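PDB 3FTB: histidinol-phosphate aminotransferase from Clostridium acetobutylicum, which probably catalyses pyridoxal phosphate-dependent transamination of histidinol phosphate, a step of histidine biosynthesis. Local coordinates for residues S33-L38 against A218-R223; I95-K100 against K239-P244; I161-F166 against V198-N203; R211-F216 against M253-C258. All coordinates share one frame; numbering follows the deposited sequence.

Contact 1 of 4, residues S33-L38 against A218-R223; sequences SNINPL and AMPGIR. With PO4 (phosphate ion), chain E.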
loop_
_atom_site.group_PDB
_atom_site.type_symbol
_atom_site.label_atom_id
_atom_site.label_comp_id
_atom_site.label_asym_id
_atom_site.label_seq_id
_atom_site.Cartn_x
_atom_site.Cartn_y
_atom_site.Cartn_z
ATOM N N SER A 33 -13.073 -17.157 8.272
ATOM C CA SER A 33 -12.462 -16.663 7.041
ATOM C C SER A 33 -13.286 -16.970 5.780
ATOM O O SER A 33 -13.666 -18.117 5.523
ATOM C CB SER A 33 -11.059 -17.243 6.893
ATOM O OG SER A 33 -10.668 -17.243 5.533
ATOM N N ASN A 34 -13.554 -15.938 4.989
ATOM C CA ASN A 34 -14.352 -16.098 3.777
ATOM C C ASN A 34 -13.544 -15.881 2.501
ATOM O O ASN A 34 -13.917 -15.089 1.640
ATOM C CB ASN A 34 -15.550 -15.145 3.788
ATOM C CG ASN A 34 -16.287 -15.132 5.120
ATOM O OD1 ASN A 34 -16.695 -14.075 5.591
ATOM N ND2 ASN A 34 -16.472 -16.300 5.723
ATOM N N ILE A 35 -12.429 -16.586 2.379
ATOM C CA ILE A 35 -11.654 -16.554 1.150
ATOM C C ILE A 35 -12.064 -17.755 0.319
ATOM O O ILE A 35 -12.424 -18.795 0.867
ATOM C CB ILE A 35 -10.131 -16.600 1.418
ATOM C CG1 ILE A 35 -9.723 -15.486 2.399
ATOM C CG2 ILE A 35 -9.328 -16.519 0.094
ATOM C CD1 ILE A 35 -10.076 -14.055 1.940
ATOM N N ASN A 36 -12.023 -17.590 -1.000
ATOM C CA ASN A 36 -12.367 -18.638 -1.957
ATOM C C ASN A 36 -11.503 -19.879 -1.749
ATOM O O ASN A 36 -10.279 -19.787 -1.707
ATOM C CB ASN A 36 -12.200 -18.087 -3.383
ATOM C CG ASN A 36 -12.797 -18.987 -4.451
ATOM O OD1 ASN A 36 -12.593 -20.201 -4.451
ATOM N ND2 ASN A 36 -13.516 -18.380 -5.393
ATOM N N PRO A 37 -12.142 -21.049 -1.623
ATOM C CA PRO A 37 -11.488 -22.325 -1.332
ATOM C C PRO A 37 -10.827 -22.925 -2.573
ATOM O O PRO A 37 -9.907 -23.737 -2.457
ATOM C CB PRO A 37 -12.674 -23.187 -0.908
ATOM C CG PRO A 37 -13.693 -22.776 -1.880
ATOM C CD PRO A 37 -13.582 -21.259 -1.838
ATOM N N LEU A 38 -11.300 -22.525 -3.749
ATOM C CA LEU A 38 -10.785 -23.051 -5.008
ATOM C C LEU A 38 -9.406 -22.495 -5.354
ATOM O O LEU A 38 -8.926 -22.656 -6.478
ATOM C CB LEU A 38 -11.783 -22.790 -6.131
ATOM C CG LEU A 38 -13.005 -23.690 -5.948
ATOM C CD1 LEU A 38 -14.294 -23.020 -6.405
ATOM C CD2 LEU A 38 -12.780 -25.017 -6.658
ATOM N N ALA A 218 -9.284 -15.161 -4.227
ATOM C CA ALA A 218 -8.482 -15.937 -3.275
ATOM C C ALA A 218 -7.099 -15.362 -2.969
ATOM O O ALA A 218 -6.236 -16.073 -2.419
ATOM C CB ALA A 218 -8.358 -17.399 -3.733
ATOM N N MET A 219 -6.891 -14.085 -3.299
ATOM C CA MET A 219 -5.565 -13.475 -3.177
ATOM C C MET A 219 -5.509 -12.287 -2.193
ATOM O O MET A 219 -5.304 -11.151 -2.618
ATOM C CB MET A 219 -5.033 -13.058 -4.569
ATOM C CG MET A 219 -4.689 -14.235 -5.520
ATOM S SD MET A 219 -3.994 -13.830 -7.171
ATOM C CE MET A 219 -5.345 -12.876 -7.856
ATOM N N PRO A 220 -5.689 -12.544 -0.876
ATOM C CA PRO A 220 -5.573 -11.430 0.084
ATOM C C PRO A 220 -4.151 -10.873 0.294
ATOM O O PRO A 220 -4.009 -9.680 0.575
ATOM C CB PRO A 220 -6.113 -12.034 1.393
ATOM C CG PRO A 220 -6.025 -13.518 1.196
ATOM C CD PRO A 220 -6.339 -13.713 -0.253
ATOM N N GLY A 221 -3.123 -11.708 0.156
ATOM C CA GLY A 221 -1.757 -11.272 0.407
ATOM C C GLY A 221 -1.192 -10.334 -0.650
ATOM O O GLY A 221 -0.081 -9.799 -0.511
ATOM N N ILE A 222 -1.963 -10.130 -1.712
ATOM C CA ILE A 222 -1.515 -9.304 -2.826
ATOM C C ILE A 222 -1.917 -7.844 -2.589
ATOM O O ILE A 222 -1.268 -6.912 -3.079
ATOM C CB ILE A 222 -2.072 -9.844 -4.168
ATOM C CG1 ILE A 222 -0.970 -9.908 -5.226
ATOM C CG2 ILE A 222 -3.305 -9.054 -4.629
ATOM C CD1 ILE A 222 -1.320 -10.798 -6.385
ATOM N N ARG A 223 -2.986 -7.666 -1.813
ATOM C CA ARG A 223 -3.446 -6.347 -1.381
ATOM C C ARG A 223 -3.956 -5.529 -2.562
ATOM O O ARG A 223 -3.266 -4.631 -3.049
ATOM C CB ARG A 223 -2.325 -5.594 -0.650
ATOM C CG ARG A 223 -1.626 -6.410 0.437
ATOM C CD ARG A 223 -2.230 -6.215 1.825
ATOM N NE ARG A 223 -3.634 -6.613 1.931
ATOM C CZ ARG A 223 -4.640 -5.759 2.101
ATOM N NH1 ARG A 223 -4.406 -4.457 2.179
ATOM N NH2 ARG A 223 -5.882 -6.197 2.196
HETATM P P PO4 E . -9.154 -6.171 1.665
HETATM O O1 PO4 E . -8.361 -4.932 1.995
HETATM O O2 PO4 E . -9.599 -6.131 0.233
HETATM O O3 PO4 E . -8.314 -7.409 1.841
HETATM O O4 PO4 E . -10.371 -6.204 2.554
#
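I35 packs on A218 and P220 beside the phosphate-binding pocket of what family and sequence identify as a fold type I, pyridoxal phosphate-dependent aminotransferase. The touching atom is chiefly CG2 of I35, which lies 3.5 Å from CA of A218 and 4.1 Å from CD of P220. A chi1 of -54° sets CG2 opposite the backbone N and so turns this branch to the second loop, while CD1 reaches CG of P220 end on, at 4.2 Å. N36 adds its CB, 3.9 Å from CB of A218, and then bends its amide away. There OD1 closes an Asx turn, accepting from N of L38 at 2.8 Å in the carbonyl plane, and ND2 donates to O of F216, so both ends of the amide are held. On the far side of P220, R223 meets a phosphate ion with the edge of its guanidinium, NH2 to O1 at 2.8 Å and 152°. A87, S88 and T214 also bind this ion, a set consistent with the cup for the cofactor phosphate. Across the two loops no hydrogen bond forms: their join is apolar, and directional polar bonds on its flanks fix the N36 amide and the anion.

Contact 2 of 4, residues I95-K100 against K239-P244; sequences ISLFEK and KAKQNP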
loop_
_atom_site.group_PDB
_atom_site.type_symbol
_atom_site.label_atom_id
_atom_site.label_comp_id
_atom_site.label_asym_id
_atom_site.label_seq_id
_atom_site.Cartn_x
_atom_site.Cartn_y
_atom_site.Cartn_z
ATOM N N ILE A 95 -14.824 7.196 2.680
ATOM C CA ILE A 95 -15.536 7.674 3.858
ATOM C C ILE A 95 -14.834 8.910 4.435
ATOM O O ILE A 95 -15.467 9.757 5.078
ATOM C CB ILE A 95 -15.680 6.556 4.922
ATOM C CG1 ILE A 95 -16.639 5.466 4.430
ATOM C CG2 ILE A 95 -16.155 7.124 6.261
ATOM C CD1 ILE A 95 -16.642 4.216 5.305
ATOM N N SER A 96 -13.533 9.021 4.175
ATOM C CA SER A 96 -12.742 10.160 4.645
ATOM C C SER A 96 -13.201 11.472 4.022
ATOM O O SER A 96 -12.833 12.550 4.494
ATOM C CB SER A 96 -11.250 9.950 4.356
ATOM O OG SER A 96 -10.931 10.217 2.994
ATOM N N LEU A 97 -14.017 11.370 2.974
ATOM C CA LEU A 97 -14.410 12.524 2.174
ATOM C C LEU A 97 -15.588 13.292 2.761
ATOM O O LEU A 97 -15.801 14.460 2.421
ATOM C CB LEU A 97 -14.787 12.079 0.767
ATOM C CG LEU A 97 -13.782 11.211 0.027
ATOM C CD1 LEU A 97 -14.158 11.129 -1.445
ATOM C CD2 LEU A 97 -12.357 11.761 0.211
ATOM N N PHE A 98 -16.360 12.646 3.632
ATOM C CA PHE A 98 -17.602 13.249 4.118
ATOM C C PHE A 98 -17.580 13.545 5.605
ATOM O O PHE A 98 -16.755 13.008 6.339
ATOM C CB PHE A 98 -18.790 12.362 3.764
ATOM C CG PHE A 98 -18.730 11.842 2.373
ATOM C CD1 PHE A 98 -19.022 12.668 1.309
ATOM C CD2 PHE A 98 -18.331 10.541 2.122
ATOM C CE1 PHE A 98 -18.950 12.196 0.011
ATOM C CE2 PHE A 98 -18.257 10.064 0.837
ATOM C CZ PHE A 98 -18.560 10.893 -0.228
ATOM N N GLU A 99 -18.500 14.408 6.035
ATOM C CA GLU A 99 -18.592 14.814 7.436
ATOM C C GLU A 99 -19.780 14.158 8.166
ATOM O O GLU A 99 -20.010 14.413 9.350
ATOM C CB GLU A 99 -18.598 16.355 7.576
ATOM C CG GLU A 99 -19.705 17.083 6.788
ATOM C CD GLU A 99 -19.642 18.614 6.905
ATOM O OE1 GLU A 99 -20.546 19.313 6.373
ATOM O OE2 GLU A 99 -18.680 19.116 7.526
ATOM N N LYS A 100 -20.514 13.300 7.459
ATOM C CA LYS A 100 -21.623 12.554 8.048
ATOM C C LYS A 100 -22.115 11.433 7.133
ATOM O O LYS A 100 -22.353 11.649 5.944
ATOM C CB LYS A 100 -22.774 13.488 8.378
ATOM C CG LYS A 100 -23.863 12.856 9.205
ATOM C CD LYS A 100 -24.851 13.928 9.601
ATOM C CE LYS A 100 -25.841 13.443 10.622
ATOM N NZ LYS A 100 -26.735 14.571 11.004
ATOM N N LYS A 239 -7.604 10.264 -5.258
ATOM C CA LYS A 239 -6.243 10.155 -5.778
ATOM C C LYS A 239 -5.390 11.224 -5.128
ATOM O O LYS A 239 -4.267 10.967 -4.692
ATOM C CB LYS A 239 -6.235 10.309 -7.294
ATOM C CG LYS A 239 -5.228 9.431 -8.026
ATOM C CD LYS A 239 -5.720 9.157 -9.444
ATOM C CE LYS A 239 -7.106 8.492 -9.426
ATOM N NZ LYS A 239 -7.833 8.586 -10.728
ATOM N N ALA A 240 -5.948 12.425 -5.037
ATOM C CA ALA A 240 -5.289 13.547 -4.370
ATOM C C ALA A 240 -4.847 13.198 -2.948
ATOM O O ALA A 240 -3.913 13.790 -2.414
ATOM C CB ALA A 240 -6.213 14.751 -4.347
ATOM N N LYS A 241 -5.522 12.231 -2.336
ATOM C CA LYS A 241 -5.195 11.828 -0.978
ATOM C C LYS A 241 -4.113 10.746 -0.939
ATOM O O LYS A 241 -3.333 10.668 0.014
ATOM C CB LYS A 241 -6.459 11.360 -0.245
ATOM C CG LYS A 241 -7.516 12.443 -0.097
ATOM C CD LYS A 241 -8.534 12.093 0.973
ATOM C CE LYS A 241 -9.314 13.324 1.393
ATOM N NZ LYS A 241 -10.180 13.089 2.580
ATOM N N GLN A 242 -4.058 9.925 -1.981
ATOM C CA GLN A 242 -3.188 8.751 -1.975
ATOM C C GLN A 242 -1.712 9.041 -2.234
ATOM O O GLN A 242 -1.283 10.194 -2.314
ATOM C CB GLN A 242 -3.670 7.729 -3.000
ATOM C CG GLN A 242 -5.067 7.215 -2.742
ATOM C CD GLN A 242 -5.482 6.173 -3.752
ATOM O OE1 GLN A 242 -5.318 4.979 -3.518
ATOM N NE2 GLN A 242 -6.004 6.621 -4.893
ATOM N N ASN A 243 -0.948 7.964 -2.371
ATOM C CA ASN A 243 0.457 8.051 -2.720
ATOM C C ASN A 243 0.724 7.322 -4.037
ATOM O O ASN A 243 0.284 6.185 -4.225
ATOM C CB ASN A 243 1.301 7.453 -1.600
ATOM C CG ASN A 243 2.709 7.986 -1.589
ATOM O OD1 ASN A 243 3.668 7.236 -1.763
ATOM N ND2 ASN A 243 2.846 9.293 -1.392
ATOM N N PRO A 244 1.429 7.983 -4.961
ATOM C CA PRO A 244 1.796 7.388 -6.251
ATOM C C PRO A 244 2.500 6.046 -6.054
ATOM O O PRO A 244 3.078 5.805 -4.996
ATOM C CB PRO A 244 2.750 8.416 -6.844
ATOM C CG PRO A 244 2.301 9.715 -6.236
ATOM C CD PRO A 244 1.895 9.374 -4.836
#
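K241 stretches out along S96 and L97, its chain extended beyond CG, and places its ammonium group against both. NZ donates to OG of S96 at 3.0 Å. The serine hydroxyl is brought round by a chi1 of 78°, between the backbone N and the carbonyl carbon, where it also bonds to O of L93 in the preceding helix turn; one oxygen thus links the lysine tip to the end of helix 87-95. L97 comes in at a slant to the lysine: its CD2 methyl lies against the outer end of the K241 chain, 3.5 Å from NZ, 3.6 Å from CE and 3.9 Å from CD, so the atom that donates to the serine also touches the leucine branch. The backbone here makes a type I beta turn from I95 to F98, leading from helix 87-95 into strand 100-105 of the large seven-stranded mixed sheet. CB of L97, at the root of the same side chain, stands 3.9 Å above the centre of the F98 ring. K117 NZ of the second subunit bonds to the backbone O of both K241 and Q242.

Contact 3 of 4, residues I161-F166 against V198-N203; sequences INKEKF and VGEIKN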
loop_
_atom_site.group_PDB
_atom_site.type_symbol
_atom_site.label_atom_id
_atom_site.label_comp_id
_atom_site.label_asym_id
_atom_site.label_seq_id
_atom_site.Cartn_x
_atom_site.Cartn_y
_atom_site.Cartn_z
ATOM N N ILE A 161 -28.785 -5.904 -2.137
ATOM C CA ILE A 161 -29.661 -4.751 -2.298
ATOM C C ILE A 161 -30.688 -4.937 -3.436
ATOM O O ILE A 161 -30.324 -5.028 -4.604
ATOM C CB ILE A 161 -28.856 -3.475 -2.576
ATOM C CG1 ILE A 161 -27.873 -3.178 -1.435
ATOM C CG2 ILE A 161 -29.796 -2.291 -2.812
ATOM C CD1 ILE A 161 -26.880 -2.072 -1.771
ATOM N N ASN A 162 -31.965 -4.998 -3.071
ATOM C CA ASN A 162 -33.083 -5.031 -4.014
ATOM C C ASN A 162 -33.010 -3.846 -4.966
ATOM O O ASN A 162 -33.209 -2.697 -4.559
ATOM C CB ASN A 162 -34.410 -5.019 -3.222
ATOM C CG ASN A 162 -35.651 -5.142 -4.109
ATOM O OD1 ASN A 162 -35.829 -4.397 -5.069
ATOM N ND2 ASN A 162 -36.534 -6.064 -3.751
ATOM N N LYS A 163 -32.712 -4.117 -6.236
ATOM C CA LYS A 163 -32.525 -3.041 -7.191
ATOM C C LYS A 163 -33.789 -2.203 -7.321
ATOM O O LYS A 163 -33.742 -0.987 -7.181
ATOM C CB LYS A 163 -32.080 -3.572 -8.553
ATOM C CG LYS A 163 -31.267 -2.572 -9.357
ATOM C CD LYS A 163 -31.116 -3.004 -10.806
ATOM C CE LYS A 163 -30.083 -4.106 -11.004
ATOM N NZ LYS A 163 -30.132 -4.595 -12.423
ATOM N N GLU A 164 -34.925 -2.849 -7.553
ATOM C CA GLU A 164 -36.173 -2.107 -7.743
ATOM C C GLU A 164 -36.493 -1.119 -6.597
ATOM O O GLU A 164 -36.810 0.043 -6.854
ATOM C CB GLU A 164 -37.336 -3.064 -8.044
ATOM C CG GLU A 164 -38.719 -2.420 -8.027
ATOM C CD GLU A 164 -39.417 -2.577 -6.685
ATOM O OE1 GLU A 164 -39.360 -3.691 -6.118
ATOM O OE2 GLU A 164 -40.028 -1.598 -6.198
ATOM N N LYS A 165 -36.378 -1.565 -5.345
ATOM C CA LYS A 165 -36.678 -0.716 -4.184
ATOM C C LYS A 165 -35.643 0.385 -3.952
ATOM O O LYS A 165 -35.976 1.480 -3.492
ATOM C CB LYS A 165 -36.773 -1.554 -2.907
ATOM C CG LYS A 165 -37.643 -2.786 -3.004
ATOM C CD LYS A 165 -38.084 -3.239 -1.618
ATOM C CE LYS A 165 -39.239 -4.224 -1.693
ATOM N NZ LYS A 165 -39.902 -4.396 -0.368
ATOM N N PHE A 166 -34.382 0.075 -4.244
ATOM C CA PHE A 166 -33.282 0.996 -3.984
ATOM C C PHE A 166 -33.220 2.104 -5.037
ATOM O O PHE A 166 -32.608 3.152 -4.798
ATOM C CB PHE A 166 -31.957 0.223 -3.948
ATOM C CG PHE A 166 -30.864 0.894 -3.144
ATOM C CD1 PHE A 166 -30.867 0.848 -1.753
ATOM C CD2 PHE A 166 -29.807 1.532 -3.783
ATOM C CE1 PHE A 166 -29.849 1.451 -1.013
ATOM C CE2 PHE A 166 -28.790 2.129 -3.049
ATOM C CZ PHE A 166 -28.817 2.087 -1.661
ATOM N N VAL A 198 -22.886 -1.996 -10.749
ATOM C CA VAL A 198 -21.900 -1.482 -11.698
ATOM C C VAL A 198 -22.564 -1.045 -13.009
ATOM O O VAL A 198 -22.171 -0.044 -13.610
ATOM C CB VAL A 198 -20.748 -2.479 -11.981
ATOM C CG1 VAL A 198 -19.787 -2.529 -10.795
ATOM C CG2 VAL A 198 -21.298 -3.868 -12.347
ATOM N N GLY A 199 -23.585 -1.787 -13.432
ATOM C CA GLY A 199 -24.317 -1.459 -14.645
ATOM C C GLY A 199 -25.220 -0.247 -14.486
ATOM O O GLY A 199 -25.970 0.114 -15.410
ATOM N N GLU A 200 -25.156 0.373 -13.304
ATOM C CA GLU A 200 -25.927 1.577 -13.015
ATOM C C GLU A 200 -25.024 2.804 -12.932
ATOM O O GLU A 200 -25.507 3.920 -12.744
ATOM C CB GLU A 200 -26.703 1.416 -11.697
ATOM C CG GLU A 200 -28.159 0.964 -11.836
ATOM C CD GLU A 200 -28.294 -0.537 -11.907
ATOM O OE1 GLU A 200 -27.331 -1.238 -11.531
ATOM O OE2 GLU A 200 -29.365 -1.017 -12.331
ATOM N N ILE A 201 -23.718 2.588 -13.078
ATOM C CA ILE A 201 -22.709 3.639 -12.874
ATOM C C ILE A 201 -22.931 4.868 -13.773
ATOM O O ILE A 201 -22.773 6.019 -13.344
ATOM C CB ILE A 201 -21.281 3.074 -13.089
ATOM C CG1 ILE A 201 -20.939 2.032 -12.016
ATOM C CG2 ILE A 201 -20.248 4.176 -13.085
ATOM C CD1 ILE A 201 -20.681 2.621 -10.668
ATOM N N LYS A 202 -23.315 4.624 -15.019
ATOM C CA LYS A 202 -23.517 5.709 -15.970
ATOM C C LYS A 202 -24.763 6.551 -15.663
ATOM O O LYS A 202 -24.797 7.759 -15.914
ATOM C CB LYS A 202 -23.581 5.136 -17.384
ATOM C CG LYS A 202 -22.336 4.362 -17.770
ATOM C CD LYS A 202 -21.113 5.172 -17.426
ATOM C CE LYS A 202 -19.952 4.776 -18.296
ATOM N NZ LYS A 202 -18.895 5.807 -18.294
ATOM N N ASN A 203 -25.784 5.910 -15.112
ATOM C CA ASN A 203 -27.048 6.583 -14.876
ATOM C C ASN A 203 -27.052 7.397 -13.606
ATOM O O ASN A 203 -27.945 8.221 -13.407
ATOM C CB ASN A 203 -28.183 5.571 -14.849
ATOM C CG ASN A 203 -28.429 4.973 -16.201
ATOM O OD1 ASN A 203 -29.151 5.544 -17.017
ATOM N ND2 ASN A 203 -27.810 3.827 -16.464
#
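OE2 of E200 is approached by the outer half of the K163 side chain: NZ stands 3.7 Å from it, a long salt bridge, while CD at 3.1 Å and CE at 3.4 Å come nearer. The methylenes therefore lie alongside the carboxylate oxygen and the ammonium group passes beyond it. The torsions account for this. K163 bends at chi3 (-77°), swinging NZ off the line of its chain, and E200 bends at chi2, so that the two side chains meet at an angle instead of end on. No hydrogen bond crosses the contact, and the pairing is a long, weak ion pair together with close packing of the K163 methylenes on OE2. K163 opens the first turn of helix 163-176, and N162 sits at its N-cap. OD1 of N162 accepts from N of K165 at 2.9 Å and a nearly straight 169°, although the donor stands 42° out of the carbonyl plane. The contact lies at the surface. Helix 163-176 runs on towards strand 179-183, whereas 198-203 precedes the neighbouring parallel strand 207-212, which E200 touches through L207; F166, on the same helix, packs on I138 of helix 135-141 and I150 of strand 147-151.

Contact 4 of 4, residues R211-F216 against M253-C258; sequences RAMTKF and MAAINC. With PO4 (phosphate ion), chain G; PO4 (phosphate ion), chain E.
M213 is the bump of this contact, and the hollow that takes it is formed on helix 249-257 and its end by A254, A255 and C258. The sulfur rides over A255, with SD 3.6 Å from CA and 4.0 Å from CB of that residue. The terminal methyl then turns slantwise across the helix surface towards C258, CE lying 3.8 Å from its CB and 3.9 Å from O of A254. This turn is the bend at chi3 (71°); up to SD the chain is drawn out, carrying the thioether from strand 207-212 to the helix. Two alanines side by side make the floor shallow, so that SD can approach the helix backbone itself. F44 of helix 42-45 packs on A254 and C258. Within the helix, O of M253 accepts from both N and ND2 of N257, the side-chain bond being 2.6 Å long. Two phosphate ions, probably from the crystallisation liquor, bind neighbours of M213. R211 holds one in its guanidinium plane, NH2 donating to O4 at 2.5 Å and 172° and NH1 to O1 at a doubtfully short distance, with E184 paired to its NE; T214 OG1 donates to O2 of the other at 2.7 Å. Close apolar packing thus holds the buried thioether, with no hydrogen bond across, while anion binding falls to R211 and T214, on either side of M213 in the sequence.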
loop_
_atom_site.group_PDB
_atom_site.type_symbol
_atom_site.label_atom_id
_atom_site.label_comp_id
_atom_site.label_asym_id
_atom_site.label_seq_id
_atom_site.Cartn_x
_atom_site.Cartn_y
_atom_site.Cartn_z
ATOM N N ARG A 211 -14.935 -2.669 -5.323
ATOM C CA ARG A 211 -14.722 -4.080 -5.606
ATOM C C ARG A 211 -13.414 -4.548 -4.983
ATOM O O ARG A 211 -12.627 -3.740 -4.510
ATOM C CB ARG A 211 -14.677 -4.328 -7.106
ATOM C CG ARG A 211 -15.966 -4.040 -7.830
ATOM C CD ARG A 211 -17.016 -5.048 -7.520
ATOM N NE ARG A 211 -18.130 -4.934 -8.453
ATOM C CZ ARG A 211 -18.339 -5.781 -9.449
ATOM N NH1 ARG A 211 -17.509 -6.798 -9.625
ATOM N NH2 ARG A 211 -19.380 -5.615 -10.257
ATOM N N ALA A 212 -13.183 -5.859 -5.000
ATOM C CA ALA A 212 -11.945 -6.430 -4.482
ATOM C C ALA A 212 -11.631 -7.758 -5.152
ATOM O O ALA A 212 -12.536 -8.478 -5.580
ATOM C CB ALA A 212 -12.033 -6.610 -2.982
ATOM N N MET A 213 -10.340 -8.069 -5.238
ATOM C CA MET A 213 -9.873 -9.347 -5.762
ATOM C C MET A 213 -9.487 -10.241 -4.595
ATOM O O MET A 213 -8.995 -11.355 -4.781
ATOM C CB MET A 213 -8.643 -9.142 -6.647
ATOM C CG MET A 213 -8.890 -8.416 -7.977
ATOM S SD MET A 213 -7.464 -8.584 -9.084
ATOM C CE MET A 213 -7.610 -10.324 -9.531
ATOM N N THR A 214 -9.721 -9.728 -3.390
ATOM C CA THR A 214 -9.262 -10.341 -2.143
ATOM C C THR A 214 -10.058 -11.564 -1.703
ATOM O O THR A 214 -9.490 -12.534 -1.228
ATOM C CB THR A 214 -9.302 -9.316 -1.008
ATOM O OG1 THR A 214 -8.730 -8.084 -1.467
ATOM C CG2 THR A 214 -8.536 -9.827 0.193
ATOM N N LYS A 215 -11.375 -11.515 -1.855
ATOM C CA LYS A 215 -12.212 -12.611 -1.408
ATOM C C LYS A 215 -12.428 -13.607 -2.540
ATOM O O LYS A 215 -12.000 -14.759 -2.447
ATOM C CB LYS A 215 -13.554 -12.084 -0.875
ATOM C CG LYS A 215 -13.450 -11.249 0.403
ATOM C CD LYS A 215 -12.787 -12.028 1.535
ATOM C CE LYS A 215 -12.970 -11.345 2.893
ATOM N NZ LYS A 215 -12.138 -10.118 3.034
ATOM N N PHE A 216 -13.067 -13.147 -3.612
ATOM C CA PHE A 216 -13.459 -14.015 -4.724
ATOM C C PHE A 216 -12.304 -14.619 -5.533
ATOM O O PHE A 216 -12.440 -15.715 -6.096
ATOM C CB PHE A 216 -14.409 -13.276 -5.662
ATOM C CG PHE A 216 -15.014 -14.150 -6.726
ATOM C CD1 PHE A 216 -15.911 -15.152 -6.396
ATOM C CD2 PHE A 216 -14.693 -13.961 -8.061
ATOM C CE1 PHE A 216 -16.472 -15.953 -7.382
ATOM C CE2 PHE A 216 -15.247 -14.754 -9.038
ATOM C CZ PHE A 216 -16.137 -15.750 -8.699
ATOM N N MET A 253 0.039 -7.398 -11.705
ATOM C CA MET A 253 0.052 -8.576 -12.568
ATOM C C MET A 253 -1.217 -9.410 -12.419
ATOM O O MET A 253 -1.732 -9.945 -13.404
ATOM C CB MET A 253 1.289 -9.444 -12.323
ATOM C CG MET A 253 1.343 -10.668 -13.236
ATOM S SD MET A 253 0.487 -12.129 -12.590
ATOM C CE MET A 253 1.775 -12.704 -11.477
ATOM N N ALA A 254 -1.720 -9.520 -11.190
ATOM C CA ALA A 254 -2.949 -10.266 -10.942
ATOM C C ALA A 254 -4.148 -9.594 -11.587
ATOM O O ALA A 254 -4.886 -10.220 -12.337
ATOM C CB ALA A 254 -3.186 -10.454 -9.448
ATOM N N ALA A 255 -4.339 -8.315 -11.286
ATOM C CA ALA A 255 -5.436 -7.535 -11.864
ATOM C C ALA A 255 -5.435 -7.540 -13.389
ATOM O O ALA A 255 -6.467 -7.344 -14.020
ATOM C CB ALA A 255 -5.387 -6.098 -11.358
ATOM N N ILE A 256 -4.271 -7.758 -13.981
ATOM C CA ILE A 256 -4.141 -7.704 -15.432
ATOM C C ILE A 256 -4.418 -9.068 -16.084
ATOM O O ILE A 256 -4.983 -9.141 -17.181
ATOM C CB ILE A 256 -2.766 -7.083 -15.854
ATOM C CG1 ILE A 256 -2.820 -5.553 -15.678
ATOM C CG2 ILE A 256 -2.399 -7.488 -17.276
ATOM C CD1 ILE A 256 -1.512 -4.787 -15.911
ATOM N N ASN A 257 -4.075 -10.139 -15.371
ATOM C CA ASN A 257 -4.146 -11.495 -15.910
ATOM C C ASN A 257 -5.273 -12.367 -15.338
ATOM O O ASN A 257 -5.703 -13.335 -15.965
ATOM C CB ASN A 257 -2.792 -12.185 -15.711
ATOM C CG ASN A 257 -1.662 -11.462 -16.435
ATOM O OD1 ASN A 257 -1.584 -11.486 -17.657
ATOM N ND2 ASN A 257 -0.787 -10.816 -15.679
ATOM N N CYS A 258 -5.758 -12.007 -14.156
ATOM C CA CYS A 258 -6.702 -12.851 -13.435
ATOM C C CYS A 258 -8.158 -12.478 -13.641
ATOM O O CYS A 258 -9.028 -13.318 -13.478
ATOM C CB CYS A 258 -6.352 -12.910 -11.944
ATOM S SG CYS A 258 -4.733 -13.661 -11.685
HETATM P P PO4 G . -18.808 -8.193 -12.560
HETATM O O1 PO4 G . -17.726 -8.230 -11.509
HETATM O O2 PO4 G . -18.175 -7.979 -13.917
HETATM O O3 PO4 G . -19.568 -9.503 -12.531
HETATM O O4 PO4 G . -19.784 -7.064 -12.306
HETATM P P PO4 E . -9.154 -6.171 1.665
HETATM O O1 PO4 E . -8.361 -4.932 1.995
HETATM O O2 PO4 E . -9.599 -6.131 0.233
HETATM O O3 PO4 E . -8.314 -7.409 1.841
HETATM O O4 PO4 E . -10.371 -6.204 2.554
#

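Overall arrangement
Contacts 1 and 4 form one neighbourhood, their centres 10 Å apart; N36 bonds to the backbone of K215 and F216, and R223 and T214 share a phosphate ion. The segments of 1, 2 and 4 alternate along the chain, so the three interlock in sequence, whereas contact 3 falls between the halves of 1 and of 2 and closes before 4 begins. Contact 2 lies about 26 Å from contact 1 and contact 3 about 27 Å, centre to centre, the latter across the middle of the chain. V198 nevertheless packs on R211, joining 3 to 4. Strands 100-105 and 207-212 place contacts 2, 3 and 4 around the seven-stranded sheet; the second subunit reaches 1, 2 and 4, leaving the phosphate shared by R223 and T214 near the dimer interface.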